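PDB 6IL9: fructuronate-tagaturonate epimerase UxaE from Cohnella laeviribosi in complex with 1 glycerol from Cohnella laeviribosi, which probably interconverts the sugar acids fructuronate and tagaturonate as a zinc-binding epimerase built on a TIM barrel. Local coordinates for residues S6-L11 with E57-V62; V31-A36 with V146-Y151; K49-L54 with G61-E66. All blocks are in the same frame, centred on the assembly; numbering follows the deposited sequence.

Contact 1: residues S6-L11 with E57-V62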
loop_
_atom_site.group_PDB
_atom_site.type_symbol
_atom_site.label_atom_id
_atom_site.label_comp_id
_atom_site.label_asym_id
_atom_site.label_seq_id
_atom_site.Cartn_x
_atom_site.Cartn_y
_atom_site.Cartn_z
ATOM N N SER A 6 26.310 0.752 -28.611
ATOM C CA SER A 6 25.199 0.769 -29.560
ATOM C C SER A 6 24.093 1.707 -29.083
ATOM O O SER A 6 23.620 2.569 -29.834
ATOM C CB SER A 6 24.666 -0.651 -29.762
ATOM O OG SER A 6 23.444 -0.654 -30.485
ATOM N N ILE A 7 23.686 1.564 -27.823
ATOM C CA ILE A 7 22.613 2.395 -27.278
ATOM C C ILE A 7 22.990 3.871 -27.332
ATOM O O ILE A 7 22.198 4.718 -27.761
ATOM C CB ILE A 7 22.280 1.951 -25.844
ATOM C CG1 ILE A 7 21.679 0.548 -25.862
ATOM C CG2 ILE A 7 21.354 2.960 -25.165
ATOM C CD1 ILE A 7 21.741 -0.154 -24.516
ATOM N N ILE A 8 24.207 4.197 -26.893
ATOM C CA ILE A 8 24.642 5.592 -26.859
ATOM C C ILE A 8 24.660 6.184 -28.263
ATOM O O ILE A 8 24.234 7.326 -28.477
ATOM C CB ILE A 8 26.016 5.698 -26.172
ATOM C CG1 ILE A 8 25.886 5.393 -24.678
ATOM C CG2 ILE A 8 26.616 7.080 -26.382
ATOM C CD1 ILE A 8 27.197 5.034 -24.010
ATOM N N GLU A 9 25.133 5.415 -29.247
ATOM C CA GLU A 9 25.178 5.925 -30.614
ATOM C C GLU A 9 23.775 6.112 -31.178
ATOM O O GLU A 9 23.490 7.135 -31.810
ATOM C CB GLU A 9 26.015 4.990 -31.495
ATOM C CG GLU A 9 27.515 5.250 -31.346
ATOM C CD GLU A 9 28.390 4.140 -31.915
ATOM O OE1 GLU A 9 29.624 4.205 -31.721
ATOM O OE2 GLU A 9 27.849 3.208 -32.550
ATOM N N ARG A 10 22.871 5.157 -30.923
ATOM C CA ARG A 10 21.497 5.313 -31.394
ATOM C C ARG A 10 20.780 6.453 -30.678
ATOM O O ARG A 10 19.903 7.099 -31.266
ATOM C CB ARG A 10 20.731 4.005 -31.217
ATOM C CG ARG A 10 21.182 2.949 -32.202
ATOM C CD ARG A 10 20.449 1.658 -32.022
ATOM N NE ARG A 10 20.923 0.893 -30.880
ATOM C CZ ARG A 10 20.138 0.466 -29.896
ATOM N NH1 ARG A 10 18.844 0.747 -29.907
ATOM N NH2 ARG A 10 20.646 -0.255 -28.905
ATOM N N LEU A 11 21.120 6.699 -29.416
ATOM C CA LEU A 11 20.564 7.853 -28.718
ATOM C C LEU A 11 20.984 9.143 -29.409
ATOM O O LEU A 11 20.161 10.037 -29.640
ATOM C CB LEU A 11 21.017 7.842 -27.259
ATOM C CG LEU A 11 20.601 9.054 -26.424
ATOM C CD1 LEU A 11 19.087 9.146 -26.351
ATOM C CD2 LEU A 11 21.194 8.951 -25.039
ATOM N N GLU A 57 28.567 2.467 -17.954
ATOM C CA GLU A 57 29.532 2.329 -19.039
ATOM C C GLU A 57 29.648 3.638 -19.805
ATOM O O GLU A 57 28.638 4.287 -20.098
ATOM C CB GLU A 57 29.125 1.205 -19.989
ATOM C CG GLU A 57 28.837 -0.088 -19.283
ATOM C CD GLU A 57 29.420 -1.279 -19.998
ATOM O OE1 GLU A 57 28.696 -2.283 -20.155
ATOM O OE2 GLU A 57 30.602 -1.213 -20.398
ATOM N N GLU A 58 30.881 4.008 -20.146
ATOM C CA GLU A 58 31.193 5.311 -20.720
ATOM C C GLU A 58 31.610 5.164 -22.178
ATOM O O GLU A 58 32.459 4.330 -22.501
ATOM C CB GLU A 58 32.313 6.000 -19.936
ATOM C CG GLU A 58 31.899 6.561 -18.591
ATOM C CD GLU A 58 33.023 7.341 -17.922
ATOM O OE1 GLU A 58 33.615 6.813 -16.955
ATOM O OE2 GLU A 58 33.309 8.479 -18.360
ATOM N N ALA A 59 31.018 5.983 -23.046
ATOM C CA ALA A 59 31.415 6.078 -24.446
ATOM C C ALA A 59 31.019 7.458 -24.945
ATOM O O ALA A 59 29.938 7.951 -24.611
ATOM C CB ALA A 59 30.771 4.981 -25.302
ATOM N N ASP A 60 31.881 8.061 -25.758
ATOM C CA ASP A 60 31.901 9.526 -25.954
ATOM C C ASP A 60 32.225 10.113 -24.577
ATOM O O ASP A 60 33.106 9.589 -23.877
ATOM C CB ASP A 60 30.609 10.049 -26.577
ATOM C CG ASP A 60 30.265 9.368 -27.888
ATOM O OD1 ASP A 60 30.251 8.119 -27.932
ATOM O OD2 ASP A 60 29.998 10.086 -28.875
ATOM N N GLY A 61 31.549 11.177 -24.158
ATOM C CA GLY A 61 31.616 11.610 -22.776
ATOM C C GLY A 61 30.300 11.310 -22.084
ATOM O O GLY A 61 29.792 12.124 -21.305
ATOM N N VAL A 62 29.744 10.136 -22.372
ATOM C CA VAL A 62 28.391 9.763 -21.974
ATOM C C VAL A 62 28.464 8.473 -21.168
ATOM O O VAL A 62 29.162 7.531 -21.556
ATOM C CB VAL A 62 27.478 9.588 -23.203
ATOM C CG1 VAL A 62 26.156 8.999 -22.802
ATOM C CG2 VAL A 62 27.282 10.917 -23.912
#
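I8 meets A59, D60 and V62, and on the helix side its side chain alone makes the contact, against methyls and oxygens of the hairpin. Its CD1 tip rests on the methyl of A59 (CD1 to CB 3.8 Å), while its CG1 lies 4.1 Å from CG1 of V62, the two branched side chains sliding past each other in opposite directions. CG2 of I8 stands anti to the backbone N (chi1 -69° placing CG1 beside that nitrogen), and from there it reaches the turn, coming within 3.9 Å of A59 O and 4.1 Å of D60 OD1. Cutting I8 back to an alanine is likely to open a gap over the A59 methyl and leave the V62 branch without its apolar mate.

The surface that receives I8 is a beta hairpin whose strands, 57-59 and 62-66, are joined by a type II' turn from A59 to V62. D60 takes the positive phi that such a turn needs at its second position, and two backbone bonds close the loop: A59 N to V62 O at 2.8 Å and V62 N to A59 O. Helix 2-12 lies on one face of the five-stranded antiparallel sheet, with I8 over its 57-59 edge; V62 also packs on V43 and E45, and I7 on L64.

No hydrogen bond joins the two segments. Within the helix, away from the hairpin, R10 grips S6 OG side-on with two nitrogens, NE at 3.0 Å and NH2 at 3.2 Å, the hydroxyl oxygen lying in the guanidinium plane; NH2 also makes a salt bridge to E37. The acidic ends of E9 and D60 come no nearer than 5.5 Å (OE1 to OD1), a like-charge pair that could repel mildly.

Contact 2: residues V31-A36 with V146-Y151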
loop_
_atom_site.group_PDB
_atom_site.type_symbol
_atom_site.label_atom_id
_atom_site.label_comp_id
_atom_site.label_asym_id
_atom_site.label_seq_id
_atom_site.Cartn_x
_atom_site.Cartn_y
_atom_site.Cartn_z
ATOM N N VAL A 31 21.468 14.599 -16.610
ATOM C CA VAL A 31 21.023 13.211 -16.536
ATOM C C VAL A 31 19.613 13.120 -17.099
ATOM O O VAL A 31 18.790 14.022 -16.902
ATOM C CB VAL A 31 21.064 12.661 -15.094
ATOM C CG1 VAL A 31 22.501 12.448 -14.637
ATOM C CG2 VAL A 31 20.343 13.601 -14.152
ATOM N N GLN A 32 19.340 12.026 -17.809
ATOM C CA GLN A 32 17.999 11.729 -18.294
ATOM C C GLN A 32 17.804 10.223 -18.246
ATOM O O GLN A 32 18.750 9.467 -18.031
ATOM C CB GLN A 32 17.783 12.254 -19.715
ATOM C CG GLN A 32 18.629 11.563 -20.759
ATOM C CD GLN A 32 18.536 12.249 -22.106
ATOM O OE1 GLN A 32 18.258 13.448 -22.188
ATOM N NE2 GLN A 32 18.753 11.493 -23.171
ATOM N N MET A 33 16.555 9.793 -18.440
ATOM C CA MET A 33 16.205 8.381 -18.496
ATOM C C MET A 33 15.750 8.019 -19.904
ATOM O O MET A 33 15.082 8.812 -20.579
ATOM C CB MET A 33 15.094 8.041 -17.492
ATOM C CG MET A 33 14.866 6.551 -17.302
ATOM S SD MET A 33 13.662 6.137 -15.990
ATOM C CE MET A 33 14.392 7.229 -14.704
ATOM N N ILE A 34 16.122 6.816 -20.342
ATOM C CA ILE A 34 15.800 6.316 -21.664
ATOM C C ILE A 34 15.280 4.894 -21.526
ATOM O O ILE A 34 15.359 4.276 -20.463
ATOM C CB ILE A 34 17.020 6.336 -22.612
ATOM C CG1 ILE A 34 18.089 5.369 -22.095
ATOM C CG2 ILE A 34 17.576 7.746 -22.740
ATOM C CD1 ILE A 34 19.178 5.045 -23.119
ATOM N N LYS A 35 14.772 4.366 -22.633
ATOM C CA LYS A 35 14.436 2.953 -22.703
ATOM C C LYS A 35 15.002 2.391 -23.993
ATOM O O LYS A 35 14.753 2.946 -25.065
ATOM C CB LYS A 35 12.928 2.724 -22.646
ATOM C CG LYS A 35 12.571 1.245 -22.582
ATOM C CD LYS A 35 11.099 1.067 -22.302
ATOM C CE LYS A 35 10.727 -0.399 -22.169
ATOM N NZ LYS A 35 9.246 -0.492 -22.008
ATOM N N ALA A 36 15.778 1.309 -23.883
ATOM C CA ALA A 36 16.348 0.644 -25.051
ATOM C C ALA A 36 16.281 -0.866 -24.878
ATOM O O ALA A 36 16.676 -1.389 -23.834
ATOM C CB ALA A 36 17.799 1.076 -25.281
ATOM N N VAL A 146 9.543 8.892 -9.700
ATOM C CA VAL A 146 9.361 10.344 -9.633
ATOM C C VAL A 146 10.439 11.047 -10.443
ATOM O O VAL A 146 10.208 12.137 -10.971
ATOM C CB VAL A 146 9.324 10.871 -8.183
ATOM C CG1 VAL A 146 8.143 10.284 -7.434
ATOM C CG2 VAL A 146 10.640 10.605 -7.452
ATOM N N PHE A 147 11.622 10.440 -10.566
ATOM C CA PHE A 147 12.658 11.014 -11.419
ATOM C C PHE A 147 12.242 10.953 -12.885
ATOM O O PHE A 147 12.325 11.954 -13.608
ATOM C CB PHE A 147 13.984 10.278 -11.187
ATOM C CG PHE A 147 15.177 10.914 -11.868
ATOM C CD1 PHE A 147 15.868 11.957 -11.268
ATOM C CD2 PHE A 147 15.615 10.442 -13.093
ATOM C CE1 PHE A 147 16.967 12.534 -11.895
ATOM C CE2 PHE A 147 16.714 11.017 -13.727
ATOM C CZ PHE A 147 17.389 12.060 -13.120
ATOM N N GLN A 148 11.762 9.790 -13.329
ATOM C CA GLN A 148 11.310 9.627 -14.708
ATOM C C GLN A 148 10.247 10.648 -15.082
ATOM O O GLN A 148 10.262 11.194 -16.193
ATOM C CB GLN A 148 10.764 8.221 -14.908
ATOM C CG GLN A 148 10.214 7.975 -16.302
ATOM C CD GLN A 148 9.675 6.573 -16.462
ATOM O OE1 GLN A 148 10.282 5.605 -16.000
ATOM N NE2 GLN A 148 8.535 6.455 -17.120
ATOM N N GLU A 149 9.306 10.905 -14.177
ATOM C CA GLU A 149 8.174 11.778 -14.438
ATOM C C GLU A 149 8.403 13.213 -13.996
ATOM O O GLU A 149 7.495 14.041 -14.151
ATOM C CB GLU A 149 6.925 11.233 -13.738
ATOM C CG GLU A 149 6.498 9.871 -14.221
ATOM C CD GLU A 149 6.008 9.895 -15.657
ATOM O OE1 GLU A 149 5.458 10.936 -16.085
ATOM O OE2 GLU A 149 6.184 8.874 -16.350
ATOM N N GLY A 150 9.576 13.525 -13.454
ATOM C CA GLY A 150 9.853 14.877 -13.002
ATOM C C GLY A 150 8.858 15.360 -11.973
ATOM O O GLY A 150 8.409 16.513 -12.031
ATOM N N TYR A 151 8.475 14.487 -11.050
ATOM C CA TYR A 151 7.474 14.795 -10.032
ATOM C C TYR A 151 8.219 15.176 -8.763
ATOM O O TYR A 151 8.764 14.313 -8.072
ATOM C CB TYR A 151 6.564 13.598 -9.806
ATOM C CG TYR A 151 5.480 13.812 -8.771
ATOM C CD1 TYR A 151 4.264 14.378 -9.130
ATOM C CD2 TYR A 151 5.657 13.398 -7.456
ATOM C CE1 TYR A 151 3.257 14.560 -8.193
ATOM C CE2 TYR A 151 4.652 13.572 -6.502
ATOM C CZ TYR A 151 3.455 14.151 -6.888
ATOM O OH TYR A 151 2.457 14.329 -5.958
#
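M33 and Q148 bring strand 29-36 and the last turn of helix 135-149 closest together, their CA atoms 6.3 Å apart, and a Schellman motif at G150, with positive phi, ends the helix just beyond. Alternate strand residues V31 and M33 direct their side chains at the helix. M33 leaves its backbone with CG anti to N (chi1 -169°), runs out extended and then bends at chi3 (-49°), which brings the methyl CE to the edge of the F147 ring, 3.8 Å from CD2. V31 takes up another part of that edge: its CG2 lies near the ring plane, 3.5 Å from F147 CZ. M33 and Q148 cross at about a right angle, and SD of M33 sits against the Q148 chain, 3.7 Å from its CB and 3.4 Å from its OE1. That amide oxygen is satisfied by K40 NZ, which hydrogen-bonds to it.

All four residues are buried where the antiparallel sheet meets the outside of the TIM barrel. F79 meets the F147 ring edge-to-face, H24 of strand 17-26 and L42 of strand 39-45 also pack against F147, and P105 of helix 104-111 touches Q148.

Contact 3: residues K49-L54 with G61-E66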
loop_
_atom_site.group_PDB
_atom_site.type_symbol
_atom_site.label_atom_id
_atom_site.label_comp_id
_atom_site.label_asym_id
_atom_site.label_seq_id
_atom_site.Cartn_x
_atom_site.Cartn_y
_atom_site.Cartn_z
ATOM N N LYS A 49 30.462 15.832 -10.007
ATOM C CA LYS A 49 30.414 14.787 -8.990
ATOM C C LYS A 49 29.277 13.812 -9.246
ATOM O O LYS A 49 29.395 12.628 -8.918
ATOM C CB LYS A 49 30.274 15.396 -7.593
ATOM C CG LYS A 49 31.561 16.006 -7.040
ATOM C CD LYS A 49 31.403 16.431 -5.583
ATOM C CE LYS A 49 30.235 17.391 -5.405
ATOM N NZ LYS A 49 30.269 18.518 -6.386
ATOM N N LEU A 50 28.169 14.285 -9.819
ATOM C CA LEU A 50 27.087 13.371 -10.167
ATOM C C LEU A 50 27.547 12.376 -11.226
ATOM O O LEU A 50 27.340 11.166 -11.085
ATOM C CB LEU A 50 25.863 14.156 -10.639
ATOM C CG LEU A 50 24.697 13.325 -11.184
ATOM C CD1 LEU A 50 24.287 12.244 -10.190
ATOM C CD2 LEU A 50 23.513 14.220 -11.537
ATOM N N TYR A 51 28.196 12.870 -12.289
ATOM C CA TYR A 51 28.724 11.974 -13.317
ATOM C C TYR A 51 29.695 10.958 -12.724
ATOM O O TYR A 51 29.676 9.777 -13.094
ATOM C CB TYR A 51 29.409 12.785 -14.424
ATOM C CG TYR A 51 29.896 11.961 -15.609
ATOM C CD1 TYR A 51 31.107 11.265 -15.560
ATOM C CD2 TYR A 51 29.147 11.884 -16.778
ATOM C CE1 TYR A 51 31.551 10.514 -16.638
ATOM C CE2 TYR A 51 29.587 11.139 -17.864
ATOM C CZ TYR A 51 30.788 10.457 -17.786
ATOM O OH TYR A 51 31.219 9.717 -18.864
ATOM N N ASP A 52 30.555 11.401 -11.803
ATOM C CA ASP A 52 31.594 10.520 -11.279
ATOM C C ASP A 52 31.009 9.437 -10.388
ATOM O O ASP A 52 31.510 8.305 -10.366
ATOM C CB ASP A 52 32.631 11.335 -10.506
ATOM C CG ASP A 52 33.294 12.394 -11.360
ATOM O OD1 ASP A 52 33.436 12.178 -12.580
ATOM O OD2 ASP A 52 33.680 13.445 -10.808
ATOM N N GLU A 53 29.949 9.764 -9.642
ATOM C CA GLU A 53 29.418 8.843 -8.644
ATOM C C GLU A 53 28.492 7.797 -9.253
ATOM O O GLU A 53 28.409 6.677 -8.739
ATOM C CB GLU A 53 28.696 9.630 -7.547
ATOM C CG GLU A 53 29.650 10.432 -6.663
ATOM C CD GLU A 53 28.970 11.553 -5.895
ATOM O OE1 GLU A 53 27.727 11.524 -5.753
ATOM O OE2 GLU A 53 29.688 12.472 -5.437
ATOM N N LEU A 54 27.803 8.132 -10.336
ATOM C CA LEU A 54 27.005 7.130 -11.029
ATOM C C LEU A 54 27.898 6.028 -11.585
ATOM O O LEU A 54 29.010 6.281 -12.062
ATOM C CB LEU A 54 26.200 7.775 -12.154
ATOM C CG LEU A 54 25.089 8.714 -11.689
ATOM C CD1 LEU A 54 24.614 9.587 -12.846
ATOM C CD2 LEU A 54 23.942 7.897 -11.103
ATOM N N GLY A 61 31.549 11.177 -24.158
ATOM C CA GLY A 61 31.616 11.610 -22.776
ATOM C C GLY A 61 30.300 11.310 -22.084
ATOM O O GLY A 61 29.792 12.124 -21.305
ATOM N N VAL A 62 29.744 10.136 -22.372
ATOM C CA VAL A 62 28.391 9.763 -21.974
ATOM C C VAL A 62 28.464 8.473 -21.168
ATOM O O VAL A 62 29.162 7.531 -21.556
ATOM C CB VAL A 62 27.478 9.588 -23.203
ATOM C CG1 VAL A 62 26.156 8.999 -22.802
ATOM C CG2 VAL A 62 27.282 10.917 -23.912
ATOM N N LYS A 63 27.744 8.430 -20.047
ATOM C CA LYS A 63 27.713 7.265 -19.174
ATOM C C LYS A 63 26.314 6.667 -19.190
ATOM O O LYS A 63 25.336 7.371 -18.924
ATOM C CB LYS A 63 28.122 7.633 -17.743
ATOM C CG LYS A 63 28.311 6.434 -16.845
ATOM C CD LYS A 63 28.699 6.832 -15.420
ATOM C CE LYS A 63 30.149 7.303 -15.355
ATOM N NZ LYS A 63 30.663 7.336 -13.960
ATOM N N LEU A 64 26.228 5.377 -19.520
ATOM C CA LEU A 64 24.979 4.626 -19.547
ATOM C C LEU A 64 24.885 3.773 -18.287
ATOM O O LEU A 64 25.742 2.914 -18.053
ATOM C CB LEU A 64 24.916 3.742 -20.789
ATOM C CG LEU A 64 23.643 2.919 -20.970
ATOM C CD1 LEU A 64 22.511 3.857 -21.341
ATOM C CD2 LEU A 64 23.849 1.860 -22.047
ATOM N N CYS A 65 23.832 3.982 -17.495
ATOM C CA CYS A 65 23.742 3.409 -16.159
ATOM C C CYS A 65 22.465 2.607 -15.993
ATOM O O CYS A 65 21.385 3.046 -16.403
ATOM C CB CYS A 65 23.764 4.495 -15.070
ATOM S SG CYS A 65 25.018 5.765 -15.304
ATOM N N GLU A 66 22.595 1.447 -15.360
ATOM C CA GLU A 66 21.442 0.647 -14.989
ATOM C C GLU A 66 20.695 1.303 -13.833
ATOM O O GLU A 66 21.265 2.055 -13.040
ATOM C CB GLU A 66 21.883 -0.755 -14.579
ATOM C CG GLU A 66 22.721 -1.450 -15.627
ATOM C CD GLU A 66 21.887 -2.340 -16.513
ATOM O OE1 GLU A 66 20.642 -2.285 -16.401
ATOM O OE2 GLU A 66 22.476 -3.099 -17.309
#
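K63 reaches from its strand to the end of helix 49-53, and its ammonium group is held by two main-chain carbonyls. NZ donates to Y51 O at 2.8 Å and to L54 O at 2.7 Å, with C=O...N angles of 158° and 153°; the donor is tilted out of the carbonyl plane in both cases, more so at L54. The chain runs out extended from the backbone, and a bend at chi3 shifts its outer part aside to land NZ between the two carbonyls. The charge of K63 is probably favoured by the carbonyl dipoles at this C-terminal end of the helix. D52 OD1, 5.7 Å from NZ, is too far to bond but could add a weak favourable field.

The aliphatic part of K63 is shielded by Y51. CE of K63 sits over one face of the Y51 ring as a CH-pi contact, 4.1 Å from the centroid. Farther out, Y51 CE2 passes 3.6 Å from G61 O, and the phenolic OH is hydrogen-bonded to E58 OE2, which probably helps hold the phenol in place. At the other end of the contact L54 CB packs on the sulfur of C65, 3.9 Å from SG.

The helix axis runs at 51° to the strand, 9.9 Å away at closest approach. Strand 62-66 lies between strand 39-45, to which the backbones of K63 and C65 are bonded at A44 and L42, and strand 57-59. T29 OG1 accepts a hydrogen bond from Y51 N, and N71 of helix 69-78 borders L54 and C65.

All three contacts build on the same five-stranded antiparallel sheet. Contact 1 lays helix 2-12 on one face, while contacts 2 and 3 use the other. Contacts 1 and 3 share G61 and V62, their centres about 11 Å apart, and are tied by E57 O to L64 N (2.7 Å). Contact 2 lies about 17 Å from contact 1 and 14 Å from contact 3, centre to centre; I7 meets I34, and V31 meets L50 and L54. Of the three, contact 2 joins the sheet to the barrel, through the helix preceding strand 156-162. That strand carries H161, a zinc ligand with D273 and H343; no contact segment contributes one.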